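Local structure of protein (lectin) (Hyacinthoides hispanica, 1B2P) at residues A[32-37]-A[103-108]. The protein binds mannose, as a carbohydrate-recognising bulb-type lectin of a monocot. Sequence-based numbering, arbitrary orientation.
Sequences YRFIMQ and RNVVIY
One face of the Y32 ring is covered by the aliphatic part of R103: CG sits 3.5 Å from the ring centroid and only 10° off the normal, a CH-pi contact over the middle of the ring. CB and CD of R103 flank that point, CB 3.6 Å from Y32 CE2 and CD 3.6 Å from Y32 CE1, and the two side chains cross at about a right angle. The F34 ring is met more loosely, with V105 over one face and CG2 of V105 4.2 Å from F34 CD1.

No hydrogen bond joins the two segments. Y32 and F34 point from strand 30-36 toward the strand that starts at V105, across the interior between two of the three sheets of the beta-prism II fold of bulb-type lectins; L97 and L99 continue the apolar packing around V105. The R103 chain turns about its CG-CD bond (chi3 64°), which takes NE out of the line of the methylenes, and its guanidinium plane stands 66° from the tyrosine ring instead of stacking on it. NH1 forms a salt bridge with D46, while NE donates to the T117 carbonyl oxygen of the second subunit. R103 thus divides its work: its methylenes cover one face of the Y32 ring, and its charged end, with polar partners in both subunits, ties this intersheet packing to the interface with the second subunit.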
ATOM      1  N   TYR A  32       0.716  -0.275 -14.323  1.00 13.95           N
ATOM      2  CA  TYR A  32       0.461   0.919 -15.203  1.00 14.31           C
ATOM      3  C   TYR A  32       1.319   1.988 -14.562  1.00 14.96           C
ATOM      4  O   TYR A  32       1.287   2.117 -13.353  1.00 15.06           O
ATOM      5  CB  TYR A  32      -0.969   1.325 -15.169  1.00 14.81           C
ATOM      6  CG  TYR A  32      -1.922   0.336 -15.798  1.00 15.09           C
ATOM      7  CD1 TYR A  32      -1.494  -0.566 -16.776  1.00 16.64           C
ATOM      8  CD2 TYR A  32      -3.243   0.398 -15.424  1.00 16.72           C
ATOM      9  CE1 TYR A  32      -2.453  -1.445 -17.274  1.00 16.65           C
ATOM     10  CE2 TYR A  32      -4.222  -0.458 -15.993  1.00 17.00           C
ATOM     11  CZ  TYR A  32      -3.749  -1.366 -16.900  1.00 18.44           C
ATOM     12  OH  TYR A  32      -4.691  -2.211 -17.506  1.00 20.92           O
ATOM     13  N   ARG A  33       2.218   2.642 -15.332  1.00 13.07           N
ATOM     14  CA  ARG A  33       3.057   3.659 -14.704  1.00 16.03           C
ATOM     15  C   ARG A  33       2.942   4.880 -15.567  1.00 16.44           C
ATOM     16  O   ARG A  33       3.060   4.861 -16.795  1.00 17.13           O
ATOM     17  CB  ARG A  33       4.561   3.257 -14.711  1.00 17.86           C
ATOM     18  CG  ARG A  33       4.871   2.179 -13.676  1.00 23.66           C
ATOM     19  CD  ARG A  33       6.435   1.898 -13.814  1.00 26.83           C
ATOM     20  NE  ARG A  33       6.619   1.271 -15.153  1.00 33.66           N
ATOM     21  CZ  ARG A  33       7.673   1.362 -15.967  1.00 37.49           C
ATOM     22  NH1 ARG A  33       8.712   2.098 -15.548  1.00 41.81           N
ATOM     23  NH2 ARG A  33       7.717   0.763 -17.170  1.00 35.12           N
ATOM     24  N   PHE A  34       2.796   6.045 -14.919  1.00 12.43           N
ATOM     25  CA  PHE A  34       2.727   7.298 -15.688  1.00 13.38           C
ATOM     26  C   PHE A  34       3.941   8.043 -15.167  1.00 16.72           C
ATOM     27  O   PHE A  34       4.007   8.482 -14.025  1.00 15.40           O
ATOM     28  CB  PHE A  34       1.501   8.116 -15.251  1.00 15.01           C
ATOM     29  CG  PHE A  34       1.145   9.334 -16.063  1.00 15.67           C
ATOM     30  CD1 PHE A  34       0.971   9.248 -17.465  1.00 16.66           C
ATOM     31  CD2 PHE A  34       0.998  10.536 -15.413  1.00 16.13           C
ATOM     32  CE1 PHE A  34       0.609  10.399 -18.114  1.00 17.73           C
ATOM     33  CE2 PHE A  34       0.652  11.712 -16.108  1.00 16.99           C
ATOM     34  CZ  PHE A  34       0.456  11.618 -17.449  1.00 18.10           C
ATOM     35  N   ILE A  35       5.040   8.132 -15.997  1.00 14.09           N
ATOM     36  CA  ILE A  35       6.326   8.555 -15.466  1.00 13.49           C
ATOM     37  C   ILE A  35       6.918   9.794 -16.214  1.00 15.57           C
ATOM     38  O   ILE A  35       6.791   9.870 -17.388  1.00 15.89           O
ATOM     39  CB  ILE A  35       7.320   7.378 -15.572  1.00 18.61           C
ATOM     40  CG1 ILE A  35       8.744   7.746 -15.131  1.00 18.84           C
ATOM     41  CG2 ILE A  35       7.263   6.704 -16.951  1.00 21.03           C
ATOM     42  CD1 ILE A  35       9.489   6.465 -14.771  1.00 23.71           C
ATOM     43  N   MET A  36       7.457  10.660 -15.354  1.00 14.53           N
ATOM     44  CA  MET A  36       8.190  11.836 -15.917  1.00 16.35           C
ATOM     45  C   MET A  36       9.636  11.368 -16.133  1.00 18.38           C
ATOM     46  O   MET A  36      10.324  11.221 -15.127  1.00 17.57           O
ATOM     47  CB  MET A  36       8.066  13.001 -14.940  1.00 18.13           C
ATOM     48  CG  MET A  36       8.831  14.300 -15.356  1.00 16.04           C
ATOM     49  SD  MET A  36       8.028  15.219 -16.666  1.00 18.41           S
ATOM     50  CE  MET A  36       8.856  14.520 -18.138  1.00 17.78           C
ATOM     51  N   GLN A  37       9.985  11.064 -17.372  1.00 18.33           N
ATOM     52  CA  GLN A  37      11.331  10.519 -17.575  1.00 16.75           C
ATOM     53  C   GLN A  37      12.429  11.628 -17.607  1.00 18.72           C
ATOM     54  O   GLN A  37      12.153  12.835 -17.785  1.00 21.12           O
ATOM     55  CB  GLN A  37      11.385   9.825 -18.962  1.00 19.00           C
ATOM     56  CG  GLN A  37      10.361   8.646 -18.915  1.00 20.00           C
ATOM     57  CD  GLN A  37      10.417   7.773 -20.127  1.00 23.63           C
ATOM     58  OE1 GLN A  37       9.907   6.615 -20.164  1.00 23.96           O
ATOM     59  NE2 GLN A  37      10.977   8.215 -21.280  1.00 21.65           N
ATOM     60  N   ARG A 103      -7.071   2.084 -16.978  1.00 13.79           N
ATOM     61  CA  ARG A 103      -5.853   2.462 -17.765  1.00 14.01           C
ATOM     62  C   ARG A 103      -6.064   3.813 -18.397  1.00 15.55           C
ATOM     63  O   ARG A 103      -5.116   4.271 -19.016  1.00 15.72           O
ATOM     64  CB  ARG A 103      -5.480   1.396 -18.854  1.00 15.57           C
ATOM     65  CG  ARG A 103      -3.918   1.414 -19.064  1.00 17.05           C
ATOM     66  CD  ARG A 103      -3.637   0.338 -20.230  1.00 17.94           C
ATOM     67  NE  ARG A 103      -4.265   0.791 -21.462  1.00 17.39           N
ATOM     68  CZ  ARG A 103      -3.941   0.033 -22.622  1.00 20.71           C
ATOM     69  NH1 ARG A 103      -3.096  -0.957 -22.524  1.00 20.06           N
ATOM     70  NH2 ARG A 103      -4.552   0.486 -23.688  1.00 23.36           N
ATOM     71  N   ASN A 104      -7.125   4.590 -18.121  1.00 14.15           N
ATOM     72  CA  ASN A 104      -7.188   5.956 -18.602  1.00 12.53           C
ATOM     73  C   ASN A 104      -6.538   6.923 -17.563  1.00 13.02           C
ATOM     74  O   ASN A 104      -6.500   6.480 -16.401  1.00 15.94           O
ATOM     75  CB  ASN A 104      -8.663   6.303 -18.722  1.00 14.22           C
ATOM     76  CG  ASN A 104      -8.973   7.301 -19.816  1.00 15.94           C
ATOM     77  OD1 ASN A 104      -8.075   7.711 -20.550  1.00 18.45           O
ATOM     78  ND2 ASN A 104     -10.241   7.712 -19.911  1.00 17.25           N
ATOM     79  N   VAL A 105      -5.982   7.953 -18.102  1.00 12.59           N
ATOM     80  CA  VAL A 105      -5.466   9.004 -17.066  1.00 11.74           C
ATOM     81  C   VAL A 105      -6.309  10.199 -17.331  1.00 13.69           C
ATOM     82  O   VAL A 105      -6.512  10.681 -18.456  1.00 14.34           O
ATOM     83  CB  VAL A 105      -4.038   9.410 -17.487  1.00 13.27           C
ATOM     84  CG1 VAL A 105      -3.614  10.657 -16.678  1.00 17.67           C
ATOM     85  CG2 VAL A 105      -3.106   8.240 -17.221  1.00 18.37           C
ATOM     86  N   VAL A 106      -7.034  10.753 -16.284  1.00 11.64           N
ATOM     87  CA  VAL A 106      -8.071  11.688 -16.403  1.00 10.16           C
ATOM     88  C   VAL A 106      -7.829  12.889 -15.407  1.00 10.85           C
ATOM     89  O   VAL A 106      -7.484  12.549 -14.302  1.00 12.57           O
ATOM     90  CB  VAL A 106      -9.463  11.025 -16.110  1.00 10.46           C
ATOM     91  CG1 VAL A 106     -10.615  11.946 -16.429  1.00 11.54           C
ATOM     92  CG2 VAL A 106      -9.644   9.677 -16.890  1.00 14.37           C
ATOM     93  N   ILE A 107      -8.146  14.039 -15.944  1.00 10.38           N
ATOM     94  CA  ILE A 107      -8.089  15.203 -15.031  1.00 10.91           C
ATOM     95  C   ILE A 107      -9.530  15.517 -14.648  1.00 12.66           C
ATOM     96  O   ILE A 107     -10.338  15.729 -15.558  1.00 13.60           O
ATOM     97  CB  ILE A 107      -7.482  16.419 -15.758  1.00 11.56           C
ATOM     98  CG1 ILE A 107      -6.038  16.043 -16.079  1.00 13.97           C
ATOM     99  CG2 ILE A 107      -7.592  17.687 -14.852  1.00 14.61           C
ATOM    100  CD1 ILE A 107      -5.294  17.213 -16.925  1.00 13.75           C
ATOM    101  N   TYR A 108      -9.885  15.646 -13.398  1.00 11.34           N
ATOM    102  CA  TYR A 108     -11.206  16.056 -12.994  1.00  9.92           C
ATOM    103  C   TYR A 108     -11.168  17.399 -12.197  1.00 10.63           C
ATOM    104  O   TYR A 108     -10.241  17.519 -11.424  1.00 13.16           O
ATOM    105  CB  TYR A 108     -11.718  14.971 -11.948  1.00 10.03           C
ATOM    106  CG  TYR A 108     -11.926  13.574 -12.491  1.00 11.84           C
ATOM    107  CD1 TYR A 108     -13.186  13.290 -13.016  1.00 12.84           C
ATOM    108  CD2 TYR A 108     -10.925  12.620 -12.473  1.00 12.76           C
ATOM    109  CE1 TYR A 108     -13.430  12.009 -13.531  1.00 13.46           C
ATOM    110  CE2 TYR A 108     -11.155  11.304 -12.955  1.00 11.14           C
ATOM    111  CZ  TYR A 108     -12.425  11.090 -13.494  1.00 12.80           C
ATOM    112  OH  TYR A 108     -12.642   9.802 -13.973  1.00 12.97           O
TER